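Local coordinates for HMG box-containing protein 1 (Homo sapiens, PDB 3QVE) that represses transcription by binding the promoters of target genes, regulating the cell cycle and Wnt signalling, and is seen here as its AXH domain, at residues K94-F99 with V115-I120; S73-T78 with S107-S112; K52-D57 with G87-E92; R17-K22 with K26-V31. One frame throughout, in Å; residues are numbered along the deposited sequence.

Contact 1 of 4, residues K94-F99 with V115-I120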
loop_
_atom_site.group_PDB
_atom_site.type_symbol
_atom_site.label_atom_id
_atom_site.label_comp_id
_atom_site.label_asym_id
_atom_site.label_seq_id
_atom_site.Cartn_x
_atom_site.Cartn_y
_atom_site.Cartn_z
ATOM N N LYS A 94 1.218 1.211 8.705
ATOM C CA LYS A 94 1.493 0.486 9.943
ATOM C C LYS A 94 2.312 -0.788 9.668
ATOM O O LYS A 94 2.260 -1.329 8.571
ATOM C CB LYS A 94 0.191 0.139 10.664
ATOM C CG LYS A 94 -0.722 1.307 10.960
ATOM C CD LYS A 94 -0.026 2.420 11.744
ATOM C CE LYS A 94 -0.934 3.646 11.980
ATOM N NZ LYS A 94 -0.407 4.847 11.329
ATOM N N LEU A 95 3.053 -1.255 10.671
ATOM C CA LEU A 95 3.931 -2.424 10.520
ATOM C C LEU A 95 3.163 -3.673 10.157
ATOM O O LEU A 95 3.707 -4.540 9.506
ATOM C CB LEU A 95 4.711 -2.697 11.799
ATOM C CG LEU A 95 5.631 -1.659 12.423
ATOM C CD1 LEU A 95 6.525 -2.261 13.576
ATOM C CD2 LEU A 95 6.505 -1.027 11.390
ATOM N N ASP A 96 1.894 -3.737 10.560
ATOM C CA ASP A 96 1.049 -4.897 10.332
ATOM C C ASP A 96 0.227 -4.817 9.018
ATOM O O ASP A 96 -0.622 -5.678 8.777
ATOM C CB ASP A 96 0.064 -5.032 11.508
ATOM C CG ASP A 96 -0.749 -3.787 11.694
ATOM O OD1 ASP A 96 -1.291 -3.281 10.695
ATOM O OD2 ASP A 96 -0.812 -3.299 12.825
ATOM N N HIS A 97 0.488 -3.824 8.174
ATOM C CA HIS A 97 -0.235 -3.669 6.891
ATOM C C HIS A 97 -0.003 -4.921 6.010
ATOM O O HIS A 97 1.132 -5.286 5.726
ATOM C CB HIS A 97 0.223 -2.405 6.138
ATOM C CG HIS A 97 -0.764 -1.896 5.144
ATOM N ND1 HIS A 97 -1.111 -2.601 4.014
ATOM C CD2 HIS A 97 -1.516 -0.767 5.132
ATOM C CE1 HIS A 97 -2.031 -1.925 3.339
ATOM N NE2 HIS A 97 -2.285 -0.804 3.990
ATOM N N PRO A 98 -1.088 -5.595 5.599
ATOM C CA PRO A 98 -0.985 -6.750 4.694
ATOM C C PRO A 98 -1.001 -6.347 3.223
ATOM O O PRO A 98 -1.543 -5.288 2.876
ATOM C CB PRO A 98 -2.240 -7.533 5.014
ATOM C CG PRO A 98 -3.259 -6.473 5.331
ATOM C CD PRO A 98 -2.476 -5.349 6.000
ATOM N N PHE A 99 -0.361 -7.149 2.381
ATOM C CA PHE A 99 -0.313 -6.885 0.946
ATOM C C PHE A 99 -0.628 -8.192 0.253
ATOM O O PHE A 99 -0.177 -9.240 0.712
ATOM C CB PHE A 99 1.056 -6.385 0.527
ATOM C CG PHE A 99 1.409 -5.080 1.137
ATOM C CD1 PHE A 99 0.897 -3.891 0.605
ATOM C CD2 PHE A 99 2.147 -5.039 2.322
ATOM C CE1 PHE A 99 1.194 -2.670 1.169
ATOM C CE2 PHE A 99 2.427 -3.837 2.898
ATOM C CZ PHE A 99 1.948 -2.636 2.317
ATOM N N VAL A 115 -1.217 -11.144 11.746
ATOM C CA VAL A 115 -2.127 -12.166 12.331
ATOM C C VAL A 115 -2.954 -11.583 13.456
ATOM O O VAL A 115 -4.167 -11.729 13.487
ATOM C CB VAL A 115 -1.362 -13.398 12.842
ATOM C CG1 VAL A 115 -2.252 -14.285 13.721
ATOM C CG2 VAL A 115 -0.744 -14.198 11.630
ATOM N N VAL A 116 -2.307 -10.887 14.371
ATOM C CA VAL A 116 -3.030 -10.330 15.503
ATOM C C VAL A 116 -4.034 -9.278 15.082
ATOM O O VAL A 116 -5.143 -9.275 15.587
ATOM C CB VAL A 116 -2.078 -9.725 16.577
ATOM C CG1 VAL A 116 -2.854 -8.831 17.622
ATOM C CG2 VAL A 116 -1.406 -10.846 17.277
ATOM N N GLN A 117 -3.632 -8.369 14.199
ATOM C CA GLN A 117 -4.484 -7.256 13.836
ATOM C C GLN A 117 -5.565 -7.618 12.825
ATOM O O GLN A 117 -6.640 -7.074 12.926
ATOM C CB GLN A 117 -3.670 -6.092 13.258
ATOM C CG GLN A 117 -2.779 -5.391 14.274
ATOM C CD GLN A 117 -3.602 -4.773 15.401
ATOM O OE1 GLN A 117 -4.572 -4.042 15.149
ATOM N NE2 GLN A 117 -3.236 -5.094 16.642
ATOM N N HIS A 118 -5.269 -8.496 11.864
ATOM C CA HIS A 118 -6.193 -8.817 10.772
ATOM C C HIS A 118 -6.585 -10.276 10.693
ATOM O O HIS A 118 -7.423 -10.601 9.905
ATOM C CB HIS A 118 -5.552 -8.414 9.445
ATOM C CG HIS A 118 -5.259 -6.948 9.387
ATOM N ND1 HIS A 118 -6.266 -5.998 9.325
ATOM C CD2 HIS A 118 -4.095 -6.266 9.486
ATOM C CE1 HIS A 118 -5.713 -4.794 9.381
ATOM N NE2 HIS A 118 -4.404 -4.931 9.464
ATOM N N GLY A 119 -5.951 -11.173 11.437
ATOM C CA GLY A 119 -6.304 -12.603 11.336
ATOM C C GLY A 119 -5.774 -13.309 10.080
ATOM O O GLY A 119 -6.130 -14.443 9.796
ATOM N N ILE A 120 -4.886 -12.668 9.334
ATOM C CA ILE A 120 -4.475 -13.191 8.045
ATOM C C ILE A 120 -3.051 -13.753 8.175
ATOM O O ILE A 120 -2.127 -13.004 8.516
ATOM C CB ILE A 120 -4.432 -12.057 6.963
ATOM C CG1 ILE A 120 -5.826 -11.447 6.756
ATOM C CG2 ILE A 120 -3.854 -12.586 5.656
ATOM C CD1 ILE A 120 -5.816 -10.179 5.916
#

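Contact 2 of 4, residues S73-T78 with S107-S112. With EDO (1,2-ethanediol), chain E; EDO (1,2-ethanediol), chain N.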
loop_
_atom_site.group_PDB
_atom_site.type_symbol
_atom_site.label_atom_id
_atom_site.label_comp_id
_atom_site.label_asym_id
_atom_site.label_seq_id
_atom_site.Cartn_x
_atom_site.Cartn_y
_atom_site.Cartn_z
ATOM N N SER A 73 5.872 3.381 15.627
ATOM C CA SER A 73 6.711 2.742 14.615
ATOM C C SER A 73 5.917 2.584 13.333
ATOM O O SER A 73 4.824 2.059 13.378
ATOM C CB SER A 73 7.128 1.334 15.095
ATOM O OG SER A 73 8.092 1.491 16.091
ATOM N N VAL A 74 6.486 3.021 12.202
ATOM C CA VAL A 74 5.838 2.946 10.911
ATOM C C VAL A 74 6.797 2.451 9.821
ATOM O O VAL A 74 7.992 2.453 10.019
ATOM C CB VAL A 74 5.258 4.317 10.511
ATOM C CG1 VAL A 74 4.076 4.683 11.404
ATOM C CG2 VAL A 74 6.331 5.416 10.459
ATOM N N LEU A 75 6.249 2.038 8.692
ATOM C CA LEU A 75 6.999 1.661 7.501
ATOM C C LEU A 75 6.859 2.837 6.542
ATOM O O LEU A 75 5.843 3.564 6.555
ATOM C CB LEU A 75 6.416 0.398 6.837
ATOM C CG LEU A 75 6.455 -0.939 7.598
ATOM C CD1 LEU A 75 5.491 -1.967 6.971
ATOM C CD2 LEU A 75 7.862 -1.434 7.639
ATOM N N LYS A 76 7.895 3.033 5.733
ATOM C CA LYS A 76 7.877 3.931 4.615
ATOM C C LYS A 76 8.328 3.137 3.429
ATOM O O LYS A 76 9.405 2.545 3.451
ATOM C CB LYS A 76 8.763 5.133 4.869
ATOM C CG LYS A 76 8.130 6.097 5.889
ATOM C CD LYS A 76 8.986 7.329 6.217
ATOM C CE LYS A 76 8.914 8.357 5.146
ATOM N NZ LYS A 76 9.906 9.461 5.334
ATOM N N LEU A 77 7.481 3.116 2.416
ATOM C CA LEU A 77 7.632 2.225 1.255
ATOM C C LEU A 77 7.505 2.986 -0.015
ATOM O O LEU A 77 6.654 3.868 -0.102
ATOM C CB LEU A 77 6.506 1.184 1.259
ATOM C CG LEU A 77 6.228 0.403 2.526
ATOM C CD1 LEU A 77 4.919 -0.458 2.389
ATOM C CD2 LEU A 77 7.516 -0.467 2.844
ATOM N N THR A 78 8.253 2.591 -1.052
ATOM C CA THR A 78 8.123 3.260 -2.354
ATOM C C THR A 78 7.752 2.224 -3.372
ATOM O O THR A 78 8.346 1.150 -3.441
ATOM C CB THR A 78 9.415 4.009 -2.771
ATOM O OG1 THR A 78 9.599 5.099 -1.875
ATOM C CG2 THR A 78 9.309 4.581 -4.234
ATOM N N SER A 107 0.942 -11.215 2.245
ATOM C CA SER A 107 2.306 -10.980 2.684
ATOM C C SER A 107 2.353 -9.749 3.595
ATOM O O SER A 107 1.477 -8.898 3.542
ATOM C CB SER A 107 3.216 -10.751 1.448
ATOM O OG SER A 107 2.999 -11.757 0.449
ATOM N N SER A 108 3.405 -9.635 4.404
ATOM C CA SER A 108 3.522 -8.560 5.372
ATOM C C SER A 108 4.983 -8.404 5.702
ATOM O O SER A 108 5.772 -9.316 5.528
ATOM C CB SER A 108 2.746 -8.970 6.638
ATOM O OG SER A 108 3.043 -8.173 7.759
ATOM N N PHE A 109 5.361 -7.236 6.177
ATOM C CA PHE A 109 6.715 -7.063 6.727
ATOM C C PHE A 109 6.786 -7.681 8.108
ATOM O O PHE A 109 7.897 -7.988 8.571
ATOM C CB PHE A 109 7.081 -5.553 6.789
ATOM C CG PHE A 109 7.321 -4.950 5.440
ATOM C CD1 PHE A 109 8.575 -5.005 4.874
ATOM C CD2 PHE A 109 6.272 -4.422 4.686
ATOM C CE1 PHE A 109 8.786 -4.492 3.591
ATOM C CE2 PHE A 109 6.489 -3.913 3.415
ATOM C CZ PHE A 109 7.757 -3.964 2.882
ATOM N N TYR A 110 5.629 -7.858 8.780
ATOM C CA TYR A 110 5.606 -8.439 10.134
ATOM C C TYR A 110 4.431 -9.415 10.248
ATOM O O TYR A 110 3.366 -9.050 10.775
ATOM C CB TYR A 110 5.449 -7.330 11.164
ATOM C CG TYR A 110 6.722 -6.579 11.403
ATOM C CD1 TYR A 110 7.655 -7.034 12.341
ATOM C CD2 TYR A 110 7.000 -5.434 10.681
ATOM C CE1 TYR A 110 8.850 -6.341 12.566
ATOM C CE2 TYR A 110 8.161 -4.743 10.869
ATOM C CZ TYR A 110 9.097 -5.205 11.809
ATOM O OH TYR A 110 10.250 -4.500 11.996
ATOM N N PRO A 111 4.594 -10.627 9.704
ATOM C CA PRO A 111 3.466 -11.562 9.590
ATOM C C PRO A 111 2.742 -11.800 10.924
ATOM O O PRO A 111 1.532 -11.848 10.947
ATOM C CB PRO A 111 4.143 -12.826 9.105
ATOM C CG PRO A 111 5.264 -12.293 8.269
ATOM C CD PRO A 111 5.787 -11.144 9.006
ATOM N N SER A 112 3.470 -11.863 12.040
ATOM C CA SER A 112 2.813 -12.096 13.330
ATOM C C SER A 112 1.978 -10.927 13.763
ATOM O O SER A 112 0.904 -11.132 14.328
ATOM C CB SER A 112 3.833 -12.464 14.402
ATOM O OG SER A 112 4.411 -13.693 14.008
HETATM C C1 EDO E . 7.248 -11.033 12.361
HETATM O O1 EDO E . 6.054 -10.346 12.828
HETATM C C2 EDO E . 7.149 -12.561 12.478
HETATM O O2 EDO E . 7.633 -13.269 11.323
HETATM C C1 EDO N . 10.257 12.724 3.376
HETATM O O1 EDO N . 9.511 11.704 4.048
HETATM C C2 EDO N . 9.439 13.997 3.248
HETATM O O2 EDO N . 8.825 14.277 4.510
#

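Contact 3 of 4, residues K52-D57 with G87-E92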
loop_
_atom_site.group_PDB
_atom_site.type_symbol
_atom_site.label_atom_id
_atom_site.label_comp_id
_atom_site.label_asym_id
_atom_site.label_seq_id
_atom_site.Cartn_x
_atom_site.Cartn_y
_atom_site.Cartn_z
ATOM N N LYS A 52 -7.281 8.553 -11.020
ATOM C CA LYS A 52 -8.155 7.439 -11.371
ATOM C C LYS A 52 -7.324 6.382 -12.092
ATOM O O LYS A 52 -6.622 6.702 -13.064
ATOM C CB LYS A 52 -9.320 7.874 -12.275
ATOM C CG LYS A 52 -10.201 6.697 -12.759
ATOM C CD LYS A 52 -11.246 7.104 -13.807
ATOM C CE LYS A 52 -12.050 5.889 -14.277
ATOM N NZ LYS A 52 -12.858 6.172 -15.495
ATOM N N GLY A 53 -7.396 5.134 -11.614
ATOM C CA GLY A 53 -6.720 4.041 -12.283
ATOM C C GLY A 53 -5.258 3.916 -11.871
ATOM O O GLY A 53 -4.577 3.009 -12.354
ATOM N N TYR A 54 -4.764 4.792 -10.990
ATOM C CA TYR A 54 -3.370 4.708 -10.566
ATOM C C TYR A 54 -3.102 3.356 -9.918
ATOM O O TYR A 54 -3.783 2.959 -8.993
ATOM C CB TYR A 54 -3.000 5.799 -9.585
ATOM C CG TYR A 54 -1.524 5.783 -9.220
ATOM C CD1 TYR A 54 -0.594 6.595 -9.897
ATOM C CD2 TYR A 54 -1.064 4.987 -8.175
ATOM C CE1 TYR A 54 0.760 6.574 -9.526
ATOM C CE2 TYR A 54 0.275 4.944 -7.803
ATOM C CZ TYR A 54 1.184 5.745 -8.487
ATOM O OH TYR A 54 2.504 5.659 -8.119
ATOM N N GLY A 55 -2.103 2.654 -10.438
ATOM C CA GLY A 55 -1.693 1.379 -9.907
ATOM C C GLY A 55 -2.642 0.226 -10.150
ATOM O O GLY A 55 -2.614 -0.757 -9.404
ATOM N N SER A 56 -3.488 0.339 -11.162
ATOM C CA SER A 56 -4.509 -0.676 -11.417
ATOM C C SER A 56 -3.930 -2.061 -11.816
ATOM O O SER A 56 -4.605 -3.052 -11.726
ATOM C CB SER A 56 -5.463 -0.194 -12.533
ATOM O OG SER A 56 -4.723 0.042 -13.706
ATOM N N ASP A 57 -2.710 -2.096 -12.318
ATOM C CA ASP A 57 -2.015 -3.327 -12.594
ATOM C C ASP A 57 -1.166 -3.807 -11.411
ATOM O O ASP A 57 -0.401 -4.733 -11.566
ATOM C CB ASP A 57 -1.068 -3.159 -13.789
ATOM C CG ASP A 57 -1.797 -2.905 -15.079
ATOM O OD1 ASP A 57 -2.662 -3.729 -15.409
ATOM O OD2 ASP A 57 -1.491 -1.901 -15.758
ATOM N N GLY A 87 4.218 8.151 -12.280
ATOM C CA GLY A 87 5.172 8.424 -11.218
ATOM C C GLY A 87 5.103 7.422 -10.075
ATOM O O GLY A 87 4.111 6.669 -9.920
ATOM N N LEU A 88 6.166 7.426 -9.271
ATOM C CA LEU A 88 6.243 6.591 -8.073
ATOM C C LEU A 88 5.306 7.081 -6.987
ATOM O O LEU A 88 4.802 8.229 -7.014
ATOM C CB LEU A 88 7.678 6.553 -7.569
ATOM C CG LEU A 88 8.735 6.097 -8.603
ATOM C CD1 LEU A 88 10.127 6.042 -7.953
ATOM C CD2 LEU A 88 8.361 4.750 -9.253
ATOM N N LEU A 89 5.067 6.207 -6.022
ATOM C CA LEU A 89 4.274 6.540 -4.822
ATOM C C LEU A 89 5.041 6.107 -3.616
ATOM O O LEU A 89 5.459 4.946 -3.567
ATOM C CB LEU A 89 2.955 5.768 -4.830
ATOM C CG LEU A 89 2.049 5.794 -3.579
ATOM C CD1 LEU A 89 1.565 7.181 -3.285
ATOM C CD2 LEU A 89 0.875 4.839 -3.754
ATOM N N THR A 90 5.190 6.997 -2.633
ATOM C CA THR A 90 5.741 6.617 -1.331
ATOM C C THR A 90 4.592 6.665 -0.330
ATOM O O THR A 90 3.747 7.558 -0.393
ATOM C CB THR A 90 6.905 7.538 -0.906
ATOM O OG1 THR A 90 7.920 7.437 -1.917
ATOM C CG2 THR A 90 7.519 7.096 0.458
ATOM N N VAL A 91 4.536 5.681 0.563
ATOM C CA VAL A 91 3.502 5.631 1.571
ATOM C C VAL A 91 4.134 5.444 2.928
ATOM O O VAL A 91 5.256 4.932 3.041
ATOM C CB VAL A 91 2.457 4.468 1.338
ATOM C CG1 VAL A 91 1.927 4.478 -0.089
ATOM C CG2 VAL A 91 3.030 3.137 1.674
ATOM N N GLU A 92 3.412 5.875 3.956
ATOM C CA GLU A 92 3.686 5.491 5.329
ATOM C C GLU A 92 2.560 4.577 5.766
ATOM O O GLU A 92 1.399 4.912 5.572
ATOM C CB GLU A 92 3.706 6.713 6.217
ATOM C CG GLU A 92 4.107 6.467 7.643
ATOM C CD GLU A 92 3.587 7.543 8.566
ATOM O OE1 GLU A 92 4.384 8.469 8.848
ATOM O OE2 GLU A 92 2.400 7.470 9.002
#

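Contact 4 of 4, residues R17-K22 with K26-V31. With EDO (1,2-ethanediol), chain F; EDO (1,2-ethanediol), chain K.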
loop_
_atom_site.group_PDB
_atom_site.type_symbol
_atom_site.label_atom_id
_atom_site.label_comp_id
_atom_site.label_asym_id
_atom_site.label_seq_id
_atom_site.Cartn_x
_atom_site.Cartn_y
_atom_site.Cartn_z
ATOM N N ARG A 17 -0.648 6.998 4.859
ATOM C CA ARG A 17 -0.389 8.331 4.322
ATOM C C ARG A 17 0.298 8.133 2.983
ATOM O O ARG A 17 1.157 7.240 2.835
ATOM C CB ARG A 17 0.496 9.163 5.303
ATOM C CG ARG A 17 -0.158 9.374 6.662
ATOM C CD ARG A 17 0.636 10.214 7.664
ATOM N NE ARG A 17 0.847 11.563 7.163
ATOM C CZ ARG A 17 -0.113 12.471 7.032
ATOM N NH1 ARG A 17 -1.376 12.181 7.336
ATOM N NH2 ARG A 17 0.195 13.674 6.590
ATOM N N LEU A 18 -0.078 8.971 2.020
ATOM C CA LEU A 18 0.346 8.842 0.633
ATOM C C LEU A 18 1.184 10.045 0.216
ATOM O O LEU A 18 0.892 11.174 0.603
ATOM C CB LEU A 18 -0.873 8.849 -0.274
ATOM C CG LEU A 18 -1.894 7.747 0.034
ATOM C CD1 LEU A 18 -3.033 7.905 -0.944
ATOM C CD2 LEU A 18 -1.252 6.326 0.009
ATOM N N CYS A 19 2.193 9.805 -0.611
ATOM C CA CYS A 19 2.978 10.892 -1.202
ATOM C C CYS A 19 3.315 10.541 -2.637
ATOM O O CYS A 19 4.229 9.796 -2.907
ATOM C CB CYS A 19 4.227 11.146 -0.374
ATOM S SG CYS A 19 5.117 12.640 -0.975
ATOM N N PHE A 20 2.516 11.067 -3.566
ATOM C CA PHE A 20 2.699 10.839 -4.974
ATOM C C PHE A 20 3.895 11.650 -5.467
ATOM O O PHE A 20 4.046 12.817 -5.124
ATOM C CB PHE A 20 1.437 11.250 -5.734
ATOM C CG PHE A 20 0.307 10.319 -5.547
ATOM C CD1 PHE A 20 0.181 9.211 -6.379
ATOM C CD2 PHE A 20 -0.607 10.491 -4.526
ATOM C CE1 PHE A 20 -0.841 8.322 -6.208
ATOM C CE2 PHE A 20 -1.629 9.596 -4.349
ATOM C CZ PHE A 20 -1.761 8.516 -5.203
ATOM N N HIS A 21 4.778 11.030 -6.226
ATOM C CA HIS A 21 5.953 11.750 -6.700
ATOM C C HIS A 21 5.613 12.669 -7.882
ATOM O O HIS A 21 6.318 13.633 -8.127
ATOM C CB HIS A 21 7.065 10.767 -7.115
ATOM C CG HIS A 21 7.673 9.998 -5.982
ATOM N ND1 HIS A 21 8.979 9.554 -6.011
ATOM C CD2 HIS A 21 7.154 9.567 -4.802
ATOM C CE1 HIS A 21 9.246 8.904 -4.889
ATOM N NE2 HIS A 21 8.157 8.901 -4.137
ATOM N N LYS A 22 4.555 12.363 -8.636
ATOM C CA LYS A 22 4.156 13.202 -9.763
ATOM C C LYS A 22 2.747 13.691 -9.559
ATOM O O LYS A 22 2.017 13.190 -8.709
ATOM C CB LYS A 22 4.230 12.452 -11.096
ATOM C CG LYS A 22 5.653 11.980 -11.464
ATOM C CD LYS A 22 6.401 12.872 -12.401
ATOM C CE LYS A 22 7.807 12.313 -12.698
ATOM N NZ LYS A 22 7.731 11.093 -13.572
ATOM N N LYS A 26 2.046 16.851 -4.486
ATOM C CA LYS A 26 3.234 16.058 -4.133
ATOM C C LYS A 26 3.510 16.129 -2.612
ATOM O O LYS A 26 4.625 15.863 -2.175
ATOM C CB LYS A 26 4.483 16.541 -4.902
ATOM C CG LYS A 26 4.455 16.339 -6.438
ATOM C CD LYS A 26 5.712 17.048 -7.066
ATOM C CE LYS A 26 5.748 17.082 -8.589
ATOM N NZ LYS A 26 4.556 17.740 -9.175
ATOM N N GLU A 27 2.491 16.499 -1.835
ATOM C CA GLU A 27 2.617 16.559 -0.392
ATOM C C GLU A 27 2.060 15.264 0.186
ATOM O O GLU A 27 1.323 14.544 -0.470
ATOM C CB GLU A 27 1.845 17.766 0.174
ATOM C CG GLU A 27 2.384 19.137 -0.263
ATOM C CD GLU A 27 3.172 19.860 0.827
ATOM O OE1 GLU A 27 2.635 20.083 1.942
ATOM O OE2 GLU A 27 4.333 20.218 0.557
ATOM N N TRP A 28 2.426 14.997 1.432
ATOM C CA TRP A 28 1.903 13.869 2.195
ATOM C C TRP A 28 0.437 14.132 2.465
ATOM O O TRP A 28 0.107 15.250 2.802
ATOM C CB TRP A 28 2.633 13.799 3.518
ATOM C CG TRP A 28 3.934 13.125 3.343
ATOM C CD1 TRP A 28 5.156 13.718 3.239
ATOM C CD2 TRP A 28 4.148 11.718 3.200
ATOM N NE1 TRP A 28 6.123 12.768 3.043
ATOM C CE2 TRP A 28 5.536 11.528 3.036
ATOM C CE3 TRP A 28 3.302 10.598 3.205
ATOM C CZ2 TRP A 28 6.106 10.264 2.876
ATOM C CZ3 TRP A 28 3.872 9.329 3.053
ATOM C CH2 TRP A 28 5.254 9.173 2.894
ATOM N N GLN A 29 -0.425 13.132 2.283
ATOM C CA GLN A 29 -1.820 13.237 2.634
ATOM C C GLN A 29 -2.341 11.936 3.242
ATOM O O GLN A 29 -1.958 10.837 2.830
ATOM C CB GLN A 29 -2.709 13.627 1.418
ATOM C CG GLN A 29 -2.254 13.101 0.114
ATOM C CD GLN A 29 -2.973 13.676 -1.122
ATOM O OE1 GLN A 29 -4.155 14.080 -1.053
ATOM N NE2 GLN A 29 -2.252 13.677 -2.280
ATOM N N ASP A 30 -3.225 12.079 4.225
ATOM C CA ASP A 30 -3.873 10.920 4.778
ATOM C C ASP A 30 -4.717 10.262 3.694
ATOM O O ASP A 30 -5.370 10.943 2.905
ATOM C CB ASP A 30 -4.715 11.344 5.950
ATOM C CG ASP A 30 -5.603 10.255 6.437
ATOM O OD1 ASP A 30 -5.102 9.414 7.207
ATOM O OD2 ASP A 30 -6.788 10.256 6.014
ATOM N N VAL A 31 -4.727 8.935 3.701
ATOM C CA VAL A 31 -5.448 8.169 2.708
ATOM C C VAL A 31 -6.955 8.467 2.687
ATOM O O VAL A 31 -7.559 8.513 1.591
ATOM C CB VAL A 31 -5.155 6.682 2.841
ATOM C CG1 VAL A 31 -5.820 6.085 4.110
ATOM C CG2 VAL A 31 -5.553 5.929 1.579
HETATM C C1 EDO F . 5.052 11.329 6.603
HETATM O O1 EDO F . 3.775 11.907 6.906
HETATM C C2 EDO F . 6.172 12.006 7.390
HETATM O O2 EDO F . 7.404 11.723 6.722
HETATM C C1 EDO K . 5.717 16.545 -13.293
HETATM O O1 EDO K . 6.034 16.958 -11.951
HETATM C C2 EDO K . 4.243 16.234 -13.254
HETATM O O2 EDO K . 3.915 16.574 -11.916
HETATM O O HOH W 1 -2.948 9.977 8.592
HETATM O O HOH W 2 0.622 13.239 -2.619
HETATM O O HOH W 3 6.519 14.245 -3.642
#

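Contact 1 of 4, residues K94-F99 with V115-I120
The carbonyl O of D96 takes a hydrogen bond from the hydroxyl of T114 and also meets the edge of the H118 imidazole, whose CD2 lies 3.6 Å from that O. D96 is the third residue of a type I beta turn, K94 to H97, that leads into strand 98-101 of the AXH domain; H118 ends helix 111-118, and G119 leaves helical geometry with positive phi. The CB of D96 is directed at the helix. With CG between the backbone N and the carbonyl carbon (chi1 56°), its OD2 comes within 3.2 Å of Q117 CG, and the carboxylate and the Q117 amide are turned only 22° apart. OD1 lies 3.7 Å from H118 NE2, and here the carboxylate and ring planes stand steeply to each other. Replacing D96 by an alanine would remove the carboxylate and is likely to open a gap beside the aliphatic part of Q117 and leave H118 without a probably negative neighbour. The imidazole is flanked on both faces: P98 CG sits 4.2 Å above one, towards the rim, and CB of the preceding Q117 is 3.7 Å above the other. H97, whose CB points away from the helix, turns forward to the next residue, ND1 donating to P98 O over 2.9 Å from above the carbonyl plane.

Contact 2 of 4, residues S73-T78 with S107-S112
L75, in strand 72-80, and F109 are the closest backbone positions, yet their CA atoms stand 8.8 Å apart, so the two segments meet through side chains alone. The first segment is an extended strand of the six-stranded antiparallel sheet; the second leaves strand 105-108, turns at F109 and Y110, and enters helix 111-118. Alternation along the strand sends L75 and L77 to the same side, and F109 lies against both. L75 CD1 approaches F109 CD2 at 3.4 Å, while L77 CD2 is 3.5 Å from F109 CZ, both methyls arriving obliquely to the ring. The phenylalanine's CG is anti to its carbonyl carbon (chi1 -71°), which carries the ring out towards the leucines. The turn behind it is an ST turn, with S108 OG accepting from Y110 N at 2.8 Å. Y110 occupies the N-cap position, and its OH is hydrogen-bonded to E66. F99 and V125 also touch F109, and its ring meets that of H64, placing the aromatic group between the two sheets of the AXH fold. Across the two segments the contact is wholly apolar: methyl groups and ring carbons meet without directional bonds, so it probably depends on close fit and the exclusion of water.

Contact 3 of 4, residues K52-D57 with G87-E92
A type II beta turn, G53 to S56, in the loop between helix 31-37 and strand 59-69 puts Y54 against G87, just before strand 89-94, and L89, its first residue. S56 N closes the turn by bonding to G53 O. Y54 has its CG anti to the backbone N (chi1 -176°), which stretches the ring across to the other segment, where Y54 OH donates to G87 O over 2.6 Å. The C=O...O angle is 143° and the hydroxyl lies 23° from the carbonyl plane; the acceptor lies at the ring's edge, near its plane. Y54 is a buried residue, and this bond gives its hydroxyl a main-chain partner.

Strand 89-94 is an inner strand of the six-stranded antiparallel sheet of the AXH domain, lying between strands 17-20 and 72-80, and Y54 alone of the turn packs against its beginning. The CB of L89 is directed at the tyrosine, 3.3 Å from Y54 OH and 4.1 Å from Y54 CZ. L89 CD2 lies 4.1 Å from Y54 CE2, the two side chains crossing at a slant. F20 meets the Y54 ring edge-to-face, and W9, L59 and P81 also touch it. Glycines flank Y54 in the turn, G53 and G55, and G87, whose carbonyl receives the hydroxyl, is a third; all three have positive phi.

Contact 4 of 4, residues R17-K22 with K26-V31
C19 CB lies over the centre of the W28 six-membered ring, 3.5 Å from its centroid and 8° off the normal, a CH-pi contact that forms the tight part of this interface. The thiol, anti to the backbone N of C19 (chi1 -173°), sits over the five-membered ring of the same indole, 4.2 Å from its centroid. R17 O meets the edge of the indole, 3.4 Å from W28 CZ3. An alanine in place of W28 would remove the indole, and would probably leave the cysteine without its aromatic partner and a gap over strand 17-20. These residues belong to the beta hairpin of strands 17-20 and 29-30 at one border of the main AXH sheet. L18 and Q29 form its antiparallel hydrogen-bonded pair, L18 N donating to Q29 O at 2.8 Å and Q29 N to L18 O at 2.9 Å.

The solvent side is looser. An ethanediol covers the other W28 face and accepts from R17 NE. R17 NH1 is 4.6 Å from D30 OD1, with one water bridging the two, while D30 OD2 caps D33 N at the start of helix 31-37. Towards the turn, a second water is shared by F20 N, E27 O and Q29 NE2, and a third spans F20 O and K26 O.

Contacts 2, 3 and 4 all reach the six-stranded sheet. Contacts 2 and 3, their centres about 17 Å apart, are joined where L77 O and V91 N lie 2.9 Å apart; contacts 3 and 4, about 10 Å between centres, where T90 O and C19 N are 2.7 Å apart. T90 OG1 also bonds to both T78 OG1 and H21 NE2, tying strand 89-94 to strand 72-80 and to the residue that follows strand 17-20. Contact 1 lies with contact 2, about 9 Å from it centre to centre; both use helix 111-118, and F99 O meets S107 N at 2.7 Å in the smaller sheet. Contacts 1 and 4 are about 22 Å apart between centres, on opposite sides of the chain's centre. The ethanediol molecules probably come from the crystallisation liquor.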